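Local coordinates for protein fructose 1-phosphate kinase (Staphylococcus aureus, PDB 2JG5) that probably phosphorylates fructose 1-phosphate, and perhaps tagatose 6-phosphate, with ATP, as a PfkB-family sugar kinase, at residues 177-182 against 250-255; 211-216 against 223-228; 216-221 against 231-236; 268-273 against 298-303. All coordinates share one frame; numbering follows the deposited sequence.

Interaction 1: residues 177-182 against 250-255; sequences FIKPNK and STVAGM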
loop_
_atom_site.group_PDB
_atom_site.type_symbol
_atom_site.label_atom_id
_atom_site.label_comp_id
_atom_site.label_asym_id
_atom_site.label_seq_id
_atom_site.Cartn_x
_atom_site.Cartn_y
_atom_site.Cartn_z
ATOM N N PHE A 177 11.262 -15.372 29.907
ATOM C CA PHE A 177 9.997 -14.874 30.438
ATOM C C PHE A 177 8.895 -14.899 29.382
ATOM O O PHE A 177 9.163 -14.898 28.179
ATOM C CB PHE A 177 10.127 -13.476 31.073
ATOM C CG PHE A 177 10.394 -12.364 30.093
ATOM C CD1 PHE A 177 9.344 -11.636 29.546
ATOM C CD2 PHE A 177 11.701 -12.013 29.757
ATOM C CE1 PHE A 177 9.588 -10.591 28.652
ATOM C CE2 PHE A 177 11.962 -10.971 28.869
ATOM C CZ PHE A 177 10.899 -10.253 28.313
ATOM N N ILE A 178 7.656 -14.957 29.868
ATOM C CA ILE A 178 6.462 -14.654 29.081
ATOM C C ILE A 178 5.798 -13.376 29.637
ATOM O O ILE A 178 6.131 -12.932 30.738
ATOM C CB ILE A 178 5.477 -15.829 29.075
ATOM C CG1 ILE A 178 5.227 -16.315 30.515
ATOM C CG2 ILE A 178 6.018 -16.936 28.170
ATOM C CD1 ILE A 178 4.030 -17.220 30.675
ATOM N N LYS A 179 4.867 -12.789 28.885
ATOM C CA LYS A 179 4.279 -11.507 29.294
ATOM C C LYS A 179 2.744 -11.415 29.195
ATOM O O LYS A 179 2.217 -10.620 28.419
ATOM C CB LYS A 179 4.953 -10.339 28.542
ATOM C CG LYS A 179 4.773 -8.988 29.228
ATOM C CD LYS A 179 5.216 -7.808 28.384
ATOM C CE LYS A 179 4.262 -7.558 27.235
ATOM N NZ LYS A 179 2.917 -7.117 27.720
ATOM N N PRO A 180 2.014 -12.206 29.998
ATOM C CA PRO A 180 0.562 -12.086 29.903
ATOM C C PRO A 180 0.031 -10.826 30.594
ATOM O O PRO A 180 0.748 -10.172 31.354
ATOM C CB PRO A 180 0.066 -13.330 30.636
ATOM C CG PRO A 180 1.112 -13.571 31.680
ATOM C CD PRO A 180 2.416 -13.206 31.008
ATOM N N ASN A 181 -1.216 -10.476 30.317
ATOM C CA ASN A 181 -1.857 -9.441 31.124
ATOM C C ASN A 181 -2.664 -10.053 32.265
ATOM O O ASN A 181 -2.944 -11.259 32.275
ATOM C CB ASN A 181 -2.676 -8.449 30.277
ATOM C CG ASN A 181 -3.653 -9.131 29.346
ATOM O OD1 ASN A 181 -4.511 -9.914 29.769
ATOM N ND2 ASN A 181 -3.546 -8.816 28.064
ATOM N N LYS A 182 -3.010 -9.212 33.234
ATOM C CA LYS A 182 -3.872 -9.598 34.343
ATOM C C LYS A 182 -5.139 -10.328 33.856
ATOM O O LYS A 182 -5.615 -11.264 34.514
ATOM C CB LYS A 182 -4.232 -8.357 35.157
ATOM C CG LYS A 182 -5.078 -8.610 36.381
ATOM C CD LYS A 182 -5.884 -7.361 36.721
ATOM C CE LYS A 182 -7.274 -7.715 37.209
ATOM N NZ LYS A 182 -7.984 -8.612 36.245
ATOM N N SER A 250 7.525 -2.520 23.713
ATOM C CA SER A 250 8.544 -1.674 24.319
ATOM C C SER A 250 8.943 -2.168 25.700
ATOM O O SER A 250 10.112 -2.097 26.068
ATOM C CB SER A 250 8.036 -0.237 24.404
ATOM O OG SER A 250 7.761 0.265 23.113
ATOM N N THR A 251 7.965 -2.672 26.448
ATOM C CA THR A 251 8.196 -3.323 27.734
ATOM C C THR A 251 9.102 -4.546 27.540
ATOM O O THR A 251 10.101 -4.704 28.254
ATOM C CB THR A 251 6.861 -3.744 28.393
ATOM O OG1 THR A 251 6.019 -2.590 28.548
ATOM C CG2 THR A 251 7.084 -4.391 29.771
ATOM N N VAL A 252 8.756 -5.399 26.573
ATOM C CA VAL A 252 9.567 -6.575 26.282
ATOM C C VAL A 252 10.997 -6.161 25.900
ATOM O O VAL A 252 11.948 -6.693 26.444
ATOM C CB VAL A 252 8.936 -7.459 25.190
ATOM C CG1 VAL A 252 9.982 -8.443 24.615
ATOM C CG2 VAL A 252 7.726 -8.198 25.726
ATOM N N ALA A 253 11.130 -5.191 24.990
ATOM C CA ALA A 253 12.447 -4.674 24.572
ATOM C C ALA A 253 13.257 -4.072 25.732
ATOM O O ALA A 253 14.456 -4.260 25.807
ATOM C CB ALA A 253 12.297 -3.647 23.429
ATOM N N GLY A 254 12.597 -3.339 26.620
ATOM C CA GLY A 254 13.256 -2.780 27.803
ATOM C C GLY A 254 13.870 -3.848 28.688
ATOM O O GLY A 254 15.010 -3.710 29.152
ATOM N N MET A 255 13.117 -4.926 28.904
ATOM C CA MET A 255 13.549 -6.013 29.781
ATOM C C MET A 255 14.721 -6.772 29.180
ATOM O O MET A 255 15.715 -7.032 29.864
ATOM C CB MET A 255 12.387 -6.970 30.070
ATOM C CG MET A 255 12.717 -8.032 31.120
ATOM S SD MET A 255 12.778 -7.361 32.808
ATOM C CE MET A 255 13.436 -8.783 33.683
#
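With chi1 of 69°, CG of Phe177 sits between the backbone N and the carbonyl carbon and the ring is thrown toward helix 247-260, while Met255 keeps CG anti to its N (chi1 -173°), which brings that carbon to the ring; the bend at chi2 then turns the sulfur end. Phe177 CE2 comes within 3.8 Å of Met255 CG, at an oblique approach. The carbonyl of Val252 lies at the ring edge, near its plane, with Val252 O 4.2 Å from Phe177 CZ. Lys179 uses only its aliphatic part here: CD touches Val252 CG2 at 3.7 Å, and the lysine chain as a whole crosses the Thr251 side chain at about a right angle. A long flexible lysine suits this partly exposed place, since its methylenes can pack while the chain carries its charge beyond them. Thr251 turns its methyl to the contact and its OG1 back to Ser247 O. Helix 247-260 starts in the Gly-Ser-Gly-Asp counterpart of the family's Gly-Ala-Gly-Asp motif, and 177-182 contains Asn181, the first residue of an NXXE motif that ends at Glu184. No hydrogen bond spans the two segments, which implies that their mutual contact rests on apolar packing.

Interaction 2: residues 211-216 against 223-228; sequences AQSVIV and AIYIDK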
loop_
_atom_site.group_PDB
_atom_site.type_symbol
_atom_site.label_atom_id
_atom_site.label_comp_id
_atom_site.label_asym_id
_atom_site.label_seq_id
_atom_site.Cartn_x
_atom_site.Cartn_y
_atom_site.Cartn_z
ATOM N N ALA A 211 7.944 -21.499 33.016
ATOM C CA ALA A 211 8.484 -20.144 32.807
ATOM C C ALA A 211 9.624 -19.851 33.777
ATOM O O ALA A 211 9.488 -20.077 34.972
ATOM C CB ALA A 211 7.382 -19.087 32.952
ATOM N N GLN A 212 10.752 -19.368 33.261
ATOM C CA GLN A 212 11.870 -18.969 34.111
ATOM C C GLN A 212 11.497 -17.739 34.935
ATOM O O GLN A 212 11.936 -17.580 36.077
ATOM C CB GLN A 212 13.129 -18.704 33.277
ATOM C CG GLN A 212 13.854 -19.972 32.805
ATOM C CD GLN A 212 15.157 -19.662 32.069
ATOM O OE1 GLN A 212 16.056 -19.005 32.606
ATOM N NE2 GLN A 212 15.259 -20.130 30.834
ATOM N N SER A 213 10.670 -16.882 34.341
ATOM C CA SER A 213 10.089 -15.734 35.018
ATOM C C SER A 213 8.879 -15.249 34.221
ATOM O O SER A 213 8.639 -15.719 33.108
ATOM C CB SER A 213 11.113 -14.613 35.176
ATOM O OG SER A 213 11.643 -14.216 33.930
ATOM N N VAL A 214 8.114 -14.326 34.798
ATOM C CA VAL A 214 6.876 -13.848 34.187
ATOM C C VAL A 214 6.720 -12.370 34.494
ATOM O O VAL A 214 6.850 -11.964 35.646
ATOM C CB VAL A 214 5.619 -14.596 34.742
ATOM C CG1 VAL A 214 4.326 -14.038 34.147
ATOM C CG2 VAL A 214 5.703 -16.097 34.500
ATOM N N ILE A 215 6.461 -11.574 33.461
ATOM C CA ILE A 215 6.040 -10.185 33.645
ATOM C C ILE A 215 4.549 -10.103 33.391
ATOM O O ILE A 215 4.064 -10.549 32.354
ATOM C CB ILE A 215 6.772 -9.204 32.708
ATOM C CG1 ILE A 215 8.272 -9.215 32.987
ATOM C CG2 ILE A 215 6.225 -7.794 32.882
ATOM C CD1 ILE A 215 9.093 -8.501 31.919
ATOM N N VAL A 216 3.820 -9.556 34.353
ATOM C CA VAL A 216 2.384 -9.416 34.209
ATOM C C VAL A 216 2.059 -7.935 34.066
ATOM O O VAL A 216 2.328 -7.128 34.969
ATOM C CB VAL A 216 1.607 -10.049 35.377
ATOM C CG1 VAL A 216 0.109 -9.913 35.152
ATOM C CG2 VAL A 216 1.971 -11.505 35.530
ATOM N N ALA A 223 3.324 -2.960 36.492
ATOM C CA ALA A 223 3.556 -4.358 36.140
ATOM C C ALA A 223 4.148 -5.119 37.311
ATOM O O ALA A 223 4.682 -4.526 38.245
ATOM C CB ALA A 223 4.480 -4.466 34.914
ATOM N N ILE A 224 4.050 -6.438 37.256
ATOM C CA ILE A 224 4.680 -7.280 38.258
ATOM C C ILE A 224 5.577 -8.313 37.600
ATOM O O ILE A 224 5.164 -9.027 36.681
ATOM C CB ILE A 224 3.653 -7.951 39.203
ATOM C CG1 ILE A 224 2.903 -6.873 40.004
ATOM C CG2 ILE A 224 4.351 -8.962 40.128
ATOM C CD1 ILE A 224 1.784 -7.369 40.839
ATOM N N TYR A 225 6.815 -8.367 38.071
ATOM C CA TYR A 225 7.749 -9.392 37.652
ATOM C C TYR A 225 7.675 -10.513 38.682
ATOM O O TYR A 225 7.685 -10.242 39.884
ATOM C CB TYR A 225 9.167 -8.817 37.574
ATOM C CG TYR A 225 10.233 -9.875 37.393
ATOM C CD1 TYR A 225 10.680 -10.235 36.117
ATOM C CD2 TYR A 225 10.773 -10.534 38.495
ATOM C CE1 TYR A 225 11.650 -11.209 35.955
ATOM C CE2 TYR A 225 11.734 -11.514 38.344
ATOM C CZ TYR A 225 12.171 -11.842 37.077
ATOM O OH TYR A 225 13.129 -12.812 36.945
ATOM N N ILE A 226 7.585 -11.757 38.212
ATOM C CA ILE A 226 7.573 -12.917 39.111
ATOM C C ILE A 226 8.658 -13.944 38.749
ATOM O O ILE A 226 8.754 -14.379 37.598
ATOM C CB ILE A 226 6.186 -13.642 39.174
ATOM C CG1 ILE A 226 5.039 -12.670 39.450
ATOM C CG2 ILE A 226 6.202 -14.746 40.232
ATOM C CD1 ILE A 226 4.390 -12.096 38.200
ATOM N N ASP A 227 9.430 -14.327 39.767
ATOM C CA ASP A 227 10.544 -15.278 39.703
ATOM C C ASP A 227 10.206 -16.469 40.577
ATOM O O ASP A 227 9.195 -16.448 41.283
ATOM C CB ASP A 227 11.749 -14.612 40.370
ATOM C CG ASP A 227 12.992 -14.707 39.567
ATOM O OD1 ASP A 227 12.916 -15.153 38.401
ATOM O OD2 ASP A 227 14.041 -14.307 40.105
ATOM N N LYS A 228 11.078 -17.479 40.591
ATOM C CA LYS A 228 10.998 -18.553 41.597
ATOM C C LYS A 228 11.416 -18.017 42.971
ATOM O O LYS A 228 10.958 -18.505 44.007
ATOM C CB LYS A 228 11.881 -19.751 41.206
ATOM C CG LYS A 228 11.634 -21.044 42.005
ATOM C CD LYS A 228 12.774 -22.069 41.791
ATOM C CE LYS A 228 12.863 -23.117 42.921
ATOM N NZ LYS A 228 12.158 -24.414 42.640
HETATM O O HOH W 1 12.396 -18.558 38.391
#
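Tyr225 faces Ile215 across a non-hydrogen-bonded antiparallel pair and reaches as far as Ser213. Its CB rests near the ring of Phe269; from there CG runs anti to the backbone N (chi1 169°), leading the ring along the hairpin toward the start of the partner strand. CD1 meets Ile215 CG1 at 4.1 Å, the isoleucine lying at the ring edge. Farther out, CE1 is 3.5 Å from Ser213 CB, and OH ends 3.2 Å from the same Ser213 CB. The hydroxyl also gives a weak hydrogen bond to Asp227 OD1 (2.8 Å), so a tyrosine supplies both an apolar flank and a polar end. Small Ser213 leaves room for the ring and sends its OG to Leu176 O.

Backbone bonds join the flanking pairs, Val214 with Ile226 and Val216 with Ile224; Val216 N to Ile224 O measures 2.7 Å. On their face Val216 CG2 packs on Ile226 CD1 at 3.7 Å, beta-branched residues suiting the extended chain. Where the strands part, water 1 links Gln212 O to Lys228 N.

The Ile215 and Tyr225 face is covered by helix 265-280, and Val214, Val216 and Ile224 meet helix 196-208. Strand 214-217 borders strand 177-178 through Ile215 and Ile178, and strand 223-226 pairs with 230-235 on its other side.

Interaction 3: residues 216-221 against 231-236; sequences VSLGGD and SIKAVN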
loop_
_atom_site.group_PDB
_atom_site.type_symbol
_atom_site.label_atom_id
_atom_site.label_comp_id
_atom_site.label_asym_id
_atom_site.label_seq_id
_atom_site.Cartn_x
_atom_site.Cartn_y
_atom_site.Cartn_z
ATOM N N VAL A 216 3.820 -9.556 34.353
ATOM C CA VAL A 216 2.384 -9.416 34.209
ATOM C C VAL A 216 2.059 -7.935 34.066
ATOM O O VAL A 216 2.328 -7.128 34.969
ATOM C CB VAL A 216 1.607 -10.049 35.377
ATOM C CG1 VAL A 216 0.109 -9.913 35.152
ATOM C CG2 VAL A 216 1.971 -11.505 35.530
ATOM N N SER A 217 1.498 -7.589 32.913
ATOM C CA SER A 217 1.162 -6.219 32.603
ATOM C C SER A 217 -0.132 -5.824 33.300
ATOM O O SER A 217 -1.133 -6.544 33.245
ATOM C CB SER A 217 1.039 -6.046 31.088
ATOM O OG SER A 217 0.887 -4.676 30.742
ATOM N N LEU A 218 -0.100 -4.680 33.969
ATOM C CA LEU A 218 -1.262 -4.161 34.674
ATOM C C LEU A 218 -1.734 -2.848 34.055
ATOM O O LEU A 218 -2.535 -2.120 34.645
ATOM C CB LEU A 218 -0.946 -3.981 36.162
ATOM C CG LEU A 218 -0.291 -5.163 36.884
ATOM C CD1 LEU A 218 0.192 -4.729 38.266
ATOM C CD2 LEU A 218 -1.233 -6.362 36.972
ATOM N N GLY A 219 -1.236 -2.562 32.853
ATOM C CA GLY A 219 -1.596 -1.353 32.117
ATOM C C GLY A 219 -1.034 -0.125 32.800
ATOM O O GLY A 219 0.139 -0.106 33.187
ATOM N N GLY A 220 -1.878 0.889 32.973
ATOM C CA GLY A 220 -1.466 2.124 33.631
ATOM C C GLY A 220 -1.233 1.980 35.130
ATOM O O GLY A 220 -0.990 2.976 35.819
ATOM N N ASP A 221 -1.325 0.748 35.635
ATOM C CA ASP A 221 -1.109 0.461 37.055
ATOM C C ASP A 221 0.241 -0.198 37.264
ATOM O O ASP A 221 0.535 -0.707 38.351
ATOM C CB ASP A 221 -2.230 -0.424 37.612
ATOM C CG ASP A 221 -3.580 0.267 37.605
ATOM O OD1 ASP A 221 -3.697 1.363 37.013
ATOM O OD2 ASP A 221 -4.533 -0.287 38.199
ATOM N N SER A 231 9.352 -11.590 43.689
ATOM C CA SER A 231 8.423 -10.848 42.842
ATOM C C SER A 231 8.609 -9.347 43.023
ATOM O O SER A 231 8.879 -8.881 44.119
ATOM C CB SER A 231 6.972 -11.268 43.079
ATOM O OG SER A 231 6.596 -11.050 44.417
ATOM N N ILE A 232 8.484 -8.592 41.943
ATOM C CA ILE A 232 8.764 -7.158 41.985
ATOM C C ILE A 232 7.575 -6.348 41.477
ATOM O O ILE A 232 6.886 -6.739 40.517
ATOM C CB ILE A 232 10.053 -6.794 41.183
ATOM C CG1 ILE A 232 11.258 -7.568 41.727
ATOM C CG2 ILE A 232 10.343 -5.274 41.244
ATOM C CD1 ILE A 232 12.253 -7.968 40.675
ATOM N N LYS A 233 7.329 -5.224 42.139
ATOM C CA LYS A 233 6.270 -4.320 41.712
ATOM C C LYS A 233 6.855 -3.063 41.096
ATOM O O LYS A 233 7.641 -2.349 41.729
ATOM C CB LYS A 233 5.329 -3.981 42.871
ATOM C CG LYS A 233 4.172 -3.057 42.499
ATOM C CD LYS A 233 3.221 -3.692 41.494
ATOM C CE LYS A 233 2.242 -2.685 40.922
ATOM N NZ LYS A 233 1.132 -2.364 41.874
ATOM N N ALA A 234 6.480 -2.813 39.847
ATOM C CA ALA A 234 6.806 -1.556 39.184
ATOM C C ALA A 234 5.564 -0.675 39.130
ATOM O O ALA A 234 4.453 -1.150 38.852
ATOM C CB ALA A 234 7.339 -1.804 37.799
ATOM N N VAL A 235 5.751 0.606 39.421
ATOM C CA VAL A 235 4.670 1.570 39.343
ATOM C C VAL A 235 5.140 2.739 38.468
ATOM O O VAL A 235 6.122 3.414 38.786
ATOM C CB VAL A 235 4.241 2.041 40.763
ATOM C CG1 VAL A 235 3.552 3.384 40.709
ATOM C CG2 VAL A 235 3.345 0.998 41.440
ATOM N N ASN A 236 4.449 2.963 37.354
ATOM C CA ASN A 236 4.830 4.034 36.439
ATOM C C ASN A 236 4.133 5.359 36.747
ATOM O O ASN A 236 3.050 5.364 37.346
ATOM C CB ASN A 236 4.627 3.612 34.967
ATOM C CG ASN A 236 3.247 3.028 34.687
ATOM O OD1 ASN A 236 3.105 1.823 34.498
ATOM N ND2 ASN A 236 2.233 3.880 34.638
#
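After Ser217 the backbone of 216-221 leaves its strand and curls into a turn that brings Asp221 against Lys233 within strand 230-235, and Gly220 against Asn236 just after it. Gly219 has phi 69° and psi -132°, a conformation that favours glycine, and Asp221 N bonds back to Leu218 O at 3.3 Å. No hydrogen bond crosses between the segments, so the turn leans on the strand instead of pairing with it.

Lys233 starts extended, then bends at chi2, which brings its CE to 3.7 Å from Asp221 O. The same CE touches Leu218 CD1 at 3.9 Å, apolar carbon on apolar carbon. A further bend at chi4 sets the ammonium end, whose NZ has a long, weak ion pair with Asp196; lysine thus serves both needs at a partly exposed site. Asn236, its CG set between N and carbonyl carbon (chi1 50°), brings ND2 to 3.5 Å from Gly220 O, only a close approach, since ND2 is hydrogen-bonded just outside the two segments.

The Leu-Gly-Gly-Asp-Gly turn matches a segment that contacts ATP in ribokinase relatives, so a similar role is likely here. It follows strand 214-217, strand 223-226 lies between the two segments, and Ala234 and Asn236 reach helix 265-280.

Interaction 4: residues 268-273 against 298-303; sequences AFQQAV and VTISVL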
loop_
_atom_site.group_PDB
_atom_site.type_symbol
_atom_site.label_atom_id
_atom_site.label_comp_id
_atom_site.label_asym_id
_atom_site.label_seq_id
_atom_site.Cartn_x
_atom_site.Cartn_y
_atom_site.Cartn_z
ATOM N N ALA A 268 16.461 -3.816 35.155
ATOM C CA ALA A 268 16.016 -4.247 33.823
ATOM C C ALA A 268 14.503 -4.134 33.732
ATOM O O ALA A 268 13.966 -3.653 32.730
ATOM C CB ALA A 268 16.461 -5.660 33.540
ATOM N N PHE A 269 13.828 -4.562 34.799
ATOM C CA PHE A 269 12.367 -4.502 34.904
ATOM C C PHE A 269 11.892 -3.050 34.932
ATOM O O PHE A 269 10.965 -2.687 34.200
ATOM C CB PHE A 269 11.888 -5.281 36.135
ATOM C CG PHE A 269 10.382 -5.324 36.302
ATOM C CD1 PHE A 269 9.547 -5.733 35.255
ATOM C CD2 PHE A 269 9.803 -4.998 37.528
ATOM C CE1 PHE A 269 8.157 -5.785 35.424
ATOM C CE2 PHE A 269 8.418 -5.064 37.708
ATOM C CZ PHE A 269 7.597 -5.448 36.655
ATOM N N GLN A 270 12.540 -2.230 35.761
ATOM C CA GLN A 270 12.330 -0.778 35.761
ATOM C C GLN A 270 12.450 -0.168 34.354
ATOM O O GLN A 270 11.584 0.612 33.937
ATOM C CB GLN A 270 13.335 -0.099 36.693
ATOM C CG GLN A 270 12.977 1.325 37.040
ATOM C CD GLN A 270 14.125 2.080 37.672
ATOM O OE1 GLN A 270 15.292 1.885 37.312
ATOM N NE2 GLN A 270 13.805 2.956 38.601
ATOM N N GLN A 271 13.526 -0.519 33.644
ATOM C CA GLN A 271 13.730 -0.103 32.253
ATOM C C GLN A 271 12.570 -0.571 31.365
ATOM O O GLN A 271 12.073 0.184 30.533
ATOM C CB GLN A 271 15.067 -0.646 31.724
ATOM C CG GLN A 271 15.317 -0.421 30.241
ATOM C CD GLN A 271 16.775 -0.206 29.935
ATOM O OE1 GLN A 271 17.292 0.901 30.088
ATOM N NE2 GLN A 271 17.459 -1.264 29.494
ATOM N N ALA A 272 12.136 -1.812 31.583
ATOM C CA ALA A 272 11.030 -2.423 30.864
ATOM C C ALA A 272 9.740 -1.610 30.992
ATOM O O ALA A 272 9.103 -1.289 29.981
ATOM C CB ALA A 272 10.828 -3.846 31.341
ATOM N N VAL A 273 9.380 -1.257 32.229
ATOM C CA VAL A 273 8.170 -0.472 32.511
ATOM C C VAL A 273 8.275 0.976 32.004
ATOM O O VAL A 273 7.303 1.532 31.471
ATOM C CB VAL A 273 7.751 -0.562 34.015
ATOM C CG1 VAL A 273 6.605 0.363 34.315
ATOM C CG2 VAL A 273 7.350 -1.999 34.369
ATOM N N VAL A 298 9.867 5.656 37.700
ATOM C CA VAL A 298 9.289 4.346 37.963
ATOM C C VAL A 298 9.791 3.864 39.316
ATOM O O VAL A 298 10.998 3.837 39.577
ATOM C CB VAL A 298 9.621 3.323 36.828
ATOM C CG1 VAL A 298 9.136 1.918 37.182
ATOM C CG2 VAL A 298 9.012 3.774 35.510
ATOM N N THR A 299 8.853 3.513 40.184
ATOM C CA THR A 299 9.193 2.951 41.485
ATOM C C THR A 299 9.290 1.430 41.411
ATOM O O THR A 299 8.489 0.773 40.732
ATOM C CB THR A 299 8.174 3.365 42.541
ATOM O OG1 THR A 299 8.076 4.793 42.540
ATOM C CG2 THR A 299 8.606 2.899 43.924
ATOM N N ILE A 300 10.289 0.893 42.109
ATOM C CA ILE A 300 10.545 -0.545 42.175
ATOM C C ILE A 300 10.435 -1.003 43.621
ATOM O O ILE A 300 11.035 -0.405 44.518
ATOM C CB ILE A 300 11.950 -0.889 41.583
ATOM C CG1 ILE A 300 11.957 -0.746 40.052
ATOM C CG2 ILE A 300 12.463 -2.268 42.045
ATOM C CD1 ILE A 300 10.867 -1.521 39.305
ATOM N N SER A 301 9.653 -2.052 43.847
ATOM C CA SER A 301 9.487 -2.608 45.180
ATOM C C SER A 301 9.471 -4.118 45.120
ATOM O O SER A 301 8.890 -4.703 44.201
ATOM C CB SER A 301 8.183 -2.111 45.796
ATOM O OG SER A 301 8.175 -0.699 45.832
ATOM N N VAL A 302 10.120 -4.749 46.093
ATOM C CA VAL A 302 10.035 -6.193 46.244
ATOM C C VAL A 302 8.683 -6.501 46.894
ATOM O O VAL A 302 8.333 -5.924 47.926
ATOM C CB VAL A 302 11.209 -6.774 47.080
ATOM C CG1 VAL A 302 11.057 -8.266 47.268
ATOM C CG2 VAL A 302 12.539 -6.491 46.409
ATOM N N LEU A 303 7.920 -7.383 46.251
ATOM C CA LEU A 303 6.647 -7.841 46.779
ATOM C C LEU A 303 6.873 -8.990 47.750
ATOM O O LEU A 303 6.380 -8.955 48.878
ATOM C CB LEU A 303 5.707 -8.262 45.639
ATOM C CG LEU A 303 4.990 -7.112 44.925
ATOM C CD1 LEU A 303 4.400 -7.561 43.618
ATOM C CD2 LEU A 303 3.920 -6.551 45.823
#
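The polar link is a single hydrogen bond, from Gln270 NE2 to Val298 O at 3.1 Å and nearly straight (165° at the hydrogen). The acceptor lies almost in the amide plane of Gln270, whereas the donor is tilted 25° from the carbonyl plane of Val298. The bond ties the amide to the residue just ahead of strand 299-303. With CG anti to the backbone N (chi1 -165°) and an extended chain beyond, Gln270 spans the distance from helix to strand, a gap that suits the long glutamine chain.

Apolar contacts line the stem of the same side chain. Gln270 CB packs on Ile300 CG1 at 3.7 Å, and Gln270 CG touches Val298 CG1 at 3.9 Å as the two side chains slide past each other in opposite directions. Val273 CG1 adds a contact to Val298 CG1 at 4.1 Å, one branched residue against another. Ile300 reaches with its CD1 to Phe269 CD2, 4.0 Å away at an oblique angle. Within the helix, Val273 CG2 sits above one face of the Phe269 ring, offset toward its rim.

Helix 265-280 thereby lies against the antiparallel sheet: Phe269 and Val273 also meet Ala234 of strand 230-235 and Ala223 of strand 223-226, while strand 299-303, at the sheet's border, pairs with 230-235. On its other side the helix packs on helix 247-260 through Ala272 and Met255.

Overall arrangement
Interactions 2, 3 and 4 all reach the four-stranded antiparallel sheet 214-217, 223-226, 230-235, 299-303, with centres 8 to 12 Å apart. Interactions 2 and 3 share Val216 and interleave along the chain; both are nested in the loop closed by interaction 1, and interaction 4 follows. Interaction 1, about 9 Å between centres from interaction 2, joins the edge strand 177-178 of the parallel sheet to helix 247-260. The two sheets adjoin along probable backbone bonds from Ile178 to Ile215 and from Pro180 and Lys182 to Ser217. Helix 265-280 lies between helix 247-260 and the small sheet. This packing probably sets the turn of 216-221, which contacts ATP in relatives, relative to the Gly-Ser-Gly-Asp helix start.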